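PDB 2HKE: diphosphomevalonate decarboxylase, putative from Trypanosoma brucei, which probably catalyses the ATP-dependent decarboxylation of (R)-5-diphosphomevalonate to isopentenyl diphosphate, a precursor for sterol and isoprenoid synthesis. Local coordinates for residues S150-G153 with G154-W158. The protein carries 1 engineered substitution. Numbering follows the deposited sequence.
Sequences SAFG and GFVIW
Val-156 packs back against Phe-152 where the chain turns through Gly-153 and Gly-154, a glycine pair that leads from the loop after helix 136-143 into strand 155-159 of the mixed sheet of the N-terminal domain. The two residues are four positions apart along the chain, and the tight part of their contact centres on one methyl group. CG2 of Val-156 lies against the carbonyl O atoms of Phe-152 and Gly-153, both at 3.6 Å. The same methyl is 3.8 Å from Phe-152 CB. With CG1 anti to the backbone N (chi1 178°), the valine turns CG2 to the backbone of the turn and CG1 to the phenylalanine ring. The two side chains cross at about a right angle. On the ring side the fit is looser: Val-156 CG1 comes to the ring edge, near its plane, 4.1 Å from Phe-152 CD2, and does not lie over a face. One ring face is instead approached by Ala-151 CB, 3.9 Å above the plane and offset toward the rim. Phe-152 is partly exposed, whereas Val-156 and both glycines are buried. Gly-154, at phi 86° and psi -141°, adopts a conformation in which a CB would clash with Gly-153 O, a steric reason for glycine here. Beyond the turn, the strand runs between strands 36-40 and 170-175, and Val-156 reaches Thr-40 on one and Ala-171 on the other. No hydrogen bond joins the residues before the turn to those after it. The contact is thus apolar within the turn, while the two carbonyls beside the valine methyl are hydrogen-bonded to side chains of the flanking strands, Phe-152 O to Thr-40 OG1 and Gly-153 O to Gln-173 NE2.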
loop_
_atom_site.group_PDB
_atom_site.type_symbol
_atom_site.label_atom_id
_atom_site.label_comp_id
_atom_site.label_asym_id
_atom_site.label_seq_id
_atom_site.Cartn_x
_atom_site.Cartn_y
_atom_site.Cartn_z
ATOM N N SER A 150 -4.622 2.850 5.133
ATOM C CA SER A 150 -4.582 1.597 5.862
ATOM C C SER A 150 -5.477 1.606 7.136
ATOM O O SER A 150 -5.545 0.570 7.854
ATOM C CB SER A 150 -3.140 1.179 6.118
ATOM O OG SER A 150 -2.586 0.560 4.969
ATOM N N ALA A 151 -6.131 2.740 7.397
ATOM C CA ALA A 151 -6.929 2.941 8.597
ATOM C C ALA A 151 -8.213 2.134 8.594
ATOM O O ALA A 151 -8.793 1.909 9.658
ATOM C CB ALA A 151 -7.235 4.492 8.819
ATOM N N PHE A 152 -8.634 1.664 7.422
ATOM C CA PHE A 152 -9.875 0.966 7.233
ATOM C C PHE A 152 -9.606 -0.261 6.414
ATOM O O PHE A 152 -8.679 -0.256 5.582
ATOM C CB PHE A 152 -10.855 1.801 6.446
ATOM C CG PHE A 152 -11.119 3.122 7.038
ATOM C CD1 PHE A 152 -11.970 3.229 8.130
ATOM C CD2 PHE A 152 -10.537 4.264 6.521
ATOM C CE1 PHE A 152 -12.201 4.486 8.713
ATOM C CE2 PHE A 152 -10.745 5.484 7.076
ATOM C CZ PHE A 152 -11.592 5.614 8.164
ATOM N N GLY A 153 -10.442 -1.274 6.636
ATOM C CA GLY A 153 -10.498 -2.465 5.787
ATOM C C GLY A 153 -11.183 -2.156 4.472
ATOM O O GLY A 153 -11.814 -1.110 4.297
ATOM N N GLY A 154 -11.062 -3.065 3.525
ATOM C CA GLY A 154 -11.828 -2.978 2.321
ATOM C C GLY A 154 -11.248 -2.126 1.230
ATOM O O GLY A 154 -10.041 -2.146 1.028
ATOM N N PHE A 155 -12.117 -1.387 0.542
ATOM C CA PHE A 155 -11.724 -0.468 -0.544
ATOM C C PHE A 155 -11.823 0.941 0.047
ATOM O O PHE A 155 -12.854 1.339 0.596
ATOM C CB PHE A 155 -12.633 -0.590 -1.722
ATOM C CG PHE A 155 -12.497 -1.866 -2.491
ATOM C CD1 PHE A 155 -12.957 -3.052 -1.983
ATOM C CD2 PHE A 155 -11.946 -1.869 -3.760
ATOM C CE1 PHE A 155 -12.861 -4.231 -2.745
ATOM C CE2 PHE A 155 -11.836 -3.043 -4.506
ATOM C CZ PHE A 155 -12.313 -4.203 -3.984
ATOM N N VAL A 156 -10.740 1.695 -0.036
ATOM C CA VAL A 156 -10.594 2.939 0.708
ATOM C C VAL A 156 -10.208 4.067 -0.244
ATOM O O VAL A 156 -9.268 3.910 -1.037
ATOM C CB VAL A 156 -9.506 2.758 1.804
ATOM C CG1 VAL A 156 -9.260 4.026 2.594
ATOM C CG2 VAL A 156 -9.904 1.567 2.725
ATOM N N ILE A 157 -10.936 5.167 -0.137
ATOM C CA ILE A 157 -10.623 6.403 -0.855
ATOM C C ILE A 157 -9.877 7.387 0.033
ATOM O O ILE A 157 -10.322 7.716 1.109
ATOM C CB ILE A 157 -11.893 7.067 -1.348
ATOM C CG1 ILE A 157 -12.599 6.174 -2.378
ATOM C CG2 ILE A 157 -11.574 8.455 -1.980
ATOM C CD1 ILE A 157 -14.073 6.656 -2.669
ATOM N N TRP A 158 -8.753 7.916 -0.449
ATOM C CA TRP A 158 -8.158 9.056 0.190
ATOM C C TRP A 158 -8.747 10.262 -0.529
ATOM O O TRP A 158 -8.451 10.489 -1.731
ATOM C CB TRP A 158 -6.610 9.020 0.005
ATOM C CG TRP A 158 -5.888 10.151 0.625
ATOM C CD1 TRP A 158 -6.423 11.160 1.385
ATOM C CD2 TRP A 158 -4.490 10.444 0.504
ATOM N NE1 TRP A 158 -5.438 12.049 1.757
ATOM C CE2 TRP A 158 -4.246 11.629 1.240
ATOM C CE3 TRP A 158 -3.419 9.804 -0.118
ATOM C CZ2 TRP A 158 -2.986 12.203 1.337
ATOM C CZ3 TRP A 158 -2.143 10.406 -0.022
ATOM C CH2 TRP A 158 -1.963 11.579 0.727
#